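Local coordinates for protein YciF (Escherichia coli, PDB 2GS4) that is of unknown biochemical function but is a homodimeric stress protein of the ferritin clan that probably binds metal in a rubrerythrin-like helical bundle, at residues A[20-25]-A[53-58]; A[73-78]-A[110-115]. All coordinates share one frame; numbering follows the deposited sequence.

Contact 1: A[20-25]-A[53-58]; sequences AEKQLT and GQIERI
The carboxylate of E21 and the side-chain amide of Q54 meet oxygen against oxygen, their planes 49° apart. Q54 OE1 stands obliquely above one side of the carboxylate, 3.4 Å from E21 OE2. Both atoms are acceptors, so a water joins the groups instead, donating to E21 OE1 (2.8 Å) and at short range to Q54 OE1 (2.5 Å). Further out, Y117 bonds E21 OE2, and E143 and E142 take Q54 NE2. Beside this the contact is apolar, and isoleucine suits it because its longer arm reaches across to helix 6-33: I55 lays CG1 against E21 CB at 3.5 Å and carries CD1 to K22 CD and T25 CG2, while I58 CD1 reaches E21 CG. The bend in E21 (chi2 -72°) lets its methylenes join this layer while the carboxylate turns toward the water. Replacing E21 by an alanine is likely to leave the water with Q54 alone, take this partner from Y117 and open a gap beside I58. The axes of 20-25 and 53-58 pass 10.0 Å apart, 160° between their directions, as in a ferritin-like four-helix bundle; the close like-charged carboxylates of E21 and E113 are consistent with a rubrerythrin-like metal centre.

Contact 2: A[73-78]-A[110-115]; sequences MKCVAM and EHYEIA
Y112 pushes its hydroxyl end into the start of helix 76-89, where C75 SG comes within 3.1 Å of Y112 OH and the methyl of A77 packs 3.4 Å from Y112 CE1. The sulfur lies 5.2 Å from the ring centroid, 68° off the ring normal, an oblique sulfur-aromatic contact. At the root of the ring, M78 CE touches Y112 CD2 at 4.0 Å and also meets E113 OE2 at 3.3 Å; M78 and E113 cross at about a right angle. M78 is a selenomethionine; its flexible chain, bent at both chi2 and chi3, brings the terminal methyl back toward helix 95-126, filling the space between tyrosine and carboxylate. Alanine suits position 77 because a bare methyl lets the phenol approach closely.

C75 is the N-cap of helix 76-89. With SG opposite its own backbone N (chi1 176°), the sulfur accepts from M78 N at 3.5 Å, with an N-H...S angle of 167°. The same sulfur accepts the capping bond and packs against the tyrosine. Here the short helix is laid against the long helix 95-126, one of the core helices of the ferritin-like bundle.

Further out, the capping residue is held by its backbone: S19 OG accepts from C75 N, and Q23 NE2 donates to C75 O, both from helix 6-33. A20 of that helix also packs on M78, and K74 pairs with E79 in a salt bridge. The second subunit packs here too, with its A77 against A77 and its H111 against V76, so the capped helix start forms part of the dimer interface. E113, its chain bent at chi2, lies against E143 of helix 130-159.

How the contacts relate
From the N terminus, helix 6-33 runs out and helix 38-63 returns beside it. Contact 1 closes this hairpin across the 27 residues between its segments. The chain then leaves the hairpin, enters helix 76-89 and turns back along helix 95-126; contact 2 closes this second loop, with 31 residues between its segments. The loops follow in series, neither nested nor crossed, yet they meet in space: the centres of contact 1 and contact 2 lie about 11 Å apart. Helix 6-33 joins them, since it belongs to contact 1 and also packs on the 73-78 segment of contact 2. Helix 130-159 completes the bundle, facing both contacts.

Contact 1: A[20-25]-A[53-58]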
loop_
_atom_site.group_PDB
_atom_site.type_symbol
_atom_site.label_atom_id
_atom_site.label_comp_id
_atom_site.label_asym_id
_atom_site.label_seq_id
_atom_site.Cartn_x
_atom_site.Cartn_y
_atom_site.Cartn_z
ATOM N N ALA A 20 9.044 3.837 3.648
ATOM C CA ALA A 20 7.823 3.983 4.434
ATOM C C ALA A 20 8.097 4.463 5.858
ATOM O O ALA A 20 7.400 5.330 6.368
ATOM C CB ALA A 20 7.067 2.650 4.466
ATOM N N GLU A 21 9.102 3.873 6.500
ATOM C CA GLU A 21 9.462 4.241 7.867
ATOM C C GLU A 21 9.964 5.683 7.903
ATOM O O GLU A 21 9.651 6.441 8.825
ATOM C CB GLU A 21 10.544 3.280 8.396
ATOM C CG GLU A 21 10.092 1.818 8.456
ATOM C CD GLU A 21 9.084 1.551 9.571
ATOM O OE1 GLU A 21 8.361 2.491 9.970
ATOM O OE2 GLU A 21 9.006 0.395 10.041
ATOM N N LYS A 22 10.734 6.043 6.881
ATOM C CA LYS A 22 11.305 7.378 6.729
ATOM C C LYS A 22 10.162 8.399 6.705
ATOM O O LYS A 22 10.169 9.391 7.430
ATOM C CB LYS A 22 12.073 7.452 5.408
ATOM C CG LYS A 22 13.368 8.230 5.451
ATOM C CD LYS A 22 14.504 7.404 6.029
ATOM C CE LYS A 22 15.744 8.266 6.201
ATOM N NZ LYS A 22 16.748 7.627 7.087
ATOM N N GLN A 23 9.175 8.140 5.854
ATOM C CA GLN A 23 8.021 9.018 5.730
ATOM C C GLN A 23 7.230 8.968 7.024
ATOM O O GLN A 23 6.737 9.995 7.498
ATOM C CB GLN A 23 7.120 8.565 4.575
ATOM C CG GLN A 23 7.816 8.450 3.232
ATOM C CD GLN A 23 6.872 7.986 2.136
ATOM O OE1 GLN A 23 5.801 8.553 1.949
ATOM N NE2 GLN A 23 7.265 6.951 1.412
ATOM N N LEU A 24 7.110 7.781 7.615
ATOM C CA LEU A 24 6.343 7.676 8.843
ATOM C C LEU A 24 6.893 8.592 9.954
ATOM O O LEU A 24 6.109 9.195 10.687
ATOM C CB LEU A 24 6.269 6.218 9.310
ATOM C CG LEU A 24 5.052 5.848 10.180
ATOM C CD1 LEU A 24 3.759 6.379 9.557
ATOM C CD2 LEU A 24 4.970 4.339 10.341
ATOM N N THR A 25 8.219 8.731 10.056
ATOM C CA THR A 25 8.815 9.598 11.090
ATOM C C THR A 25 8.227 11.007 11.082
ATOM O O THR A 25 7.845 11.529 12.133
ATOM C CB THR A 25 10.365 9.723 10.955
ATOM O OG1 THR A 25 10.700 10.257 9.672
ATOM C CG2 THR A 25 11.040 8.364 11.142
ATOM N N GLY A 53 13.824 3.699 15.791
ATOM C CA GLY A 53 14.534 2.502 16.196
ATOM C C GLY A 53 14.425 1.400 15.153
ATOM O O GLY A 53 15.360 0.629 14.957
ATOM N N GLN A 54 13.276 1.322 14.486
ATOM C CA GLN A 54 13.049 0.303 13.470
ATOM C C GLN A 54 13.887 0.582 12.230
ATOM O O GLN A 54 14.308 -0.353 11.532
ATOM C CB GLN A 54 11.542 0.218 13.153
ATOM C CG GLN A 54 10.753 -0.275 14.370
ATOM C CD GLN A 54 9.250 -0.069 14.284
ATOM O OE1 GLN A 54 8.755 0.646 13.418
ATOM N NE2 GLN A 54 8.518 -0.686 15.211
ATOM N N ILE A 55 14.157 1.856 11.952
ATOM C CA ILE A 55 14.987 2.161 10.807
ATOM C C ILE A 55 16.394 1.645 11.152
ATOM O O ILE A 55 17.072 1.069 10.303
ATOM C CB ILE A 55 14.996 3.675 10.490
ATOM C CG1 ILE A 55 13.605 4.089 9.992
ATOM C CG2 ILE A 55 16.047 3.988 9.424
ATOM C CD1 ILE A 55 13.449 5.563 9.652
ATOM N N GLU A 56 16.827 1.823 12.398
ATOM C CA GLU A 56 18.155 1.325 12.772
ATOM C C GLU A 56 18.201 -0.185 12.579
ATOM O O GLU A 56 19.212 -0.735 12.140
ATOM C CB GLU A 56 18.490 1.660 14.232
ATOM C CG GLU A 56 18.623 3.157 14.495
ATOM C CD GLU A 56 19.758 3.783 13.720
ATOM O OE1 GLU A 56 19.638 4.971 13.368
ATOM O OE2 GLU A 56 20.771 3.098 13.474
ATOM N N ARG A 57 17.105 -0.861 12.907
ATOM C CA ARG A 57 17.064 -2.307 12.758
ATOM C C ARG A 57 17.185 -2.696 11.280
ATOM O O ARG A 57 17.763 -3.737 10.960
ATOM C CB ARG A 57 15.779 -2.869 13.377
ATOM C CG ARG A 57 15.828 -4.365 13.643
ATOM C CD ARG A 57 14.663 -4.801 14.517
ATOM N NE ARG A 57 14.778 -4.271 15.872
ATOM C CZ ARG A 57 13.753 -3.803 16.577
ATOM N NH1 ARG A 57 13.940 -3.344 17.809
ATOM N NH2 ARG A 57 12.539 -3.768 16.038
ATOM N N ILE A 58 16.646 -1.870 10.382
ATOM C CA ILE A 58 16.751 -2.151 8.953
ATOM C C ILE A 58 18.221 -2.045 8.523
ATOM O O ILE A 58 18.666 -2.793 7.657
ATOM C CB ILE A 58 15.878 -1.179 8.090
ATOM C CG1 ILE A 58 14.387 -1.509 8.253
ATOM C CG2 ILE A 58 16.264 -1.299 6.619
ATOM C CD1 ILE A 58 13.456 -0.498 7.582
HETATM O O HOH W 1 7.046 2.106 12.432
#

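Contact 2: A[73-78]-A[110-115]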
loop_
_atom_site.group_PDB
_atom_site.type_symbol
_atom_site.label_atom_id
_atom_site.label_comp_id
_atom_site.label_asym_id
_atom_site.label_seq_id
_atom_site.Cartn_x
_atom_site.Cartn_y
_atom_site.Cartn_z
HETATM N N MSE A 73 14.053 4.968 -3.280
HETATM C CA MSE A 73 12.727 5.004 -3.889
HETATM C C MSE A 73 11.727 5.606 -2.912
HETATM O O MSE A 73 11.998 5.709 -1.723
HETATM C CB MSE A 73 12.278 3.590 -4.295
HETATM C CG MSE A 73 12.276 2.563 -3.151
HETATM SE SE MSE A 73 11.556 0.797 -3.590
HETATM C CE MSE A 73 13.103 0.026 -4.458
ATOM N N LYS A 74 10.582 6.037 -3.427
ATOM C CA LYS A 74 9.536 6.609 -2.589
ATOM C C LYS A 74 8.400 5.589 -2.557
ATOM O O LYS A 74 7.889 5.190 -3.601
ATOM C CB LYS A 74 9.028 7.927 -3.183
ATOM C CG LYS A 74 8.112 8.737 -2.244
ATOM C CD LYS A 74 8.884 9.843 -1.523
ATOM C CE LYS A 74 8.018 10.569 -0.507
ATOM N NZ LYS A 74 6.724 11.051 -1.077
ATOM N N CYS A 75 8.024 5.157 -1.359
ATOM C CA CYS A 75 6.944 4.191 -1.191
ATOM C C CYS A 75 5.624 4.944 -1.345
ATOM O O CYS A 75 5.202 5.684 -0.448
ATOM C CB CYS A 75 7.037 3.531 0.192
ATOM S SG CYS A 75 5.695 2.384 0.590
ATOM N N VAL A 76 4.983 4.740 -2.493
ATOM C CA VAL A 76 3.723 5.394 -2.822
ATOM C C VAL A 76 2.576 4.964 -1.907
ATOM O O VAL A 76 1.686 5.759 -1.603
ATOM C CB VAL A 76 3.386 5.130 -4.310
ATOM C CG1 VAL A 76 1.980 5.574 -4.640
ATOM C CG2 VAL A 76 4.391 5.889 -5.179
ATOM N N ALA A 77 2.599 3.710 -1.467
ATOM C CA ALA A 77 1.561 3.207 -0.579
ATOM C C ALA A 77 1.574 3.996 0.735
ATOM O O ALA A 77 0.544 4.500 1.162
ATOM C CB ALA A 77 1.778 1.724 -0.307
HETATM N N MSE A 78 2.734 4.109 1.377
HETATM C CA MSE A 78 2.787 4.851 2.637
HETATM C C MSE A 78 2.415 6.312 2.454
HETATM O O MSE A 78 1.771 6.908 3.315
HETATM C CB MSE A 78 4.176 4.777 3.275
HETATM C CG MSE A 78 4.239 5.543 4.596
HETATM SE SE MSE A 78 2.974 4.882 5.900
HETATM C CE MSE A 78 3.977 3.331 6.475
ATOM N N GLU A 110 -0.897 0.878 10.462
ATOM C CA GLU A 110 -0.419 -0.349 11.095
ATOM C C GLU A 110 -0.800 -1.605 10.310
ATOM O O GLU A 110 -0.022 -2.553 10.250
ATOM C CB GLU A 110 -0.911 -0.463 12.545
ATOM C CG GLU A 110 -0.274 0.561 13.490
ATOM C CD GLU A 110 1.230 0.695 13.293
ATOM O OE1 GLU A 110 1.960 -0.302 13.475
ATOM O OE2 GLU A 110 1.678 1.807 12.954
ATOM N N HIS A 111 -1.981 -1.622 9.701
ATOM C CA HIS A 111 -2.384 -2.787 8.917
ATOM C C HIS A 111 -1.317 -2.980 7.839
ATOM O O HIS A 111 -0.835 -4.093 7.611
ATOM C CB HIS A 111 -3.761 -2.555 8.279
ATOM C CG HIS A 111 -4.213 -3.667 7.381
ATOM N ND1 HIS A 111 -5.327 -4.435 7.647
ATOM C CD2 HIS A 111 -3.715 -4.124 6.207
ATOM C CE1 HIS A 111 -5.496 -5.315 6.676
ATOM N NE2 HIS A 111 -4.533 -5.148 5.790
ATOM N N TYR A 112 -0.933 -1.881 7.198
ATOM C CA TYR A 112 0.077 -1.915 6.151
ATOM C C TYR A 112 1.447 -2.358 6.674
ATOM O O TYR A 112 2.089 -3.221 6.091
ATOM C CB TYR A 112 0.212 -0.534 5.510
ATOM C CG TYR A 112 1.239 -0.451 4.399
ATOM C CD1 TYR A 112 0.935 -0.870 3.106
ATOM C CD2 TYR A 112 2.511 0.068 4.640
ATOM C CE1 TYR A 112 1.869 -0.767 2.077
ATOM C CE2 TYR A 112 3.452 0.174 3.623
ATOM C CZ TYR A 112 3.123 -0.242 2.343
ATOM O OH TYR A 112 4.038 -0.111 1.323
ATOM N N GLU A 113 1.894 -1.769 7.774
ATOM C CA GLU A 113 3.206 -2.123 8.307
ATOM C C GLU A 113 3.317 -3.577 8.733
ATOM O O GLU A 113 4.287 -4.257 8.396
ATOM C CB GLU A 113 3.561 -1.186 9.457
ATOM C CG GLU A 113 3.790 0.241 8.983
ATOM C CD GLU A 113 5.165 0.436 8.368
ATOM O OE1 GLU A 113 6.131 0.614 9.137
ATOM O OE2 GLU A 113 5.283 0.398 7.124
ATOM N N ILE A 114 2.313 -4.060 9.457
ATOM C CA ILE A 114 2.293 -5.442 9.907
ATOM C C ILE A 114 2.380 -6.407 8.718
ATOM O O ILE A 114 3.213 -7.313 8.703
ATOM C CB ILE A 114 1.022 -5.697 10.750
ATOM C CG1 ILE A 114 1.187 -4.996 12.103
ATOM C CG2 ILE A 114 0.757 -7.187 10.893
ATOM C CD1 ILE A 114 -0.072 -4.925 12.946
ATOM N N ALA A 115 1.536 -6.198 7.713
ATOM C CA ALA A 115 1.556 -7.048 6.533
ATOM C C ALA A 115 2.918 -6.965 5.839
ATOM O O ALA A 115 3.415 -7.974 5.329
ATOM C CB ALA A 115 0.431 -6.640 5.571
#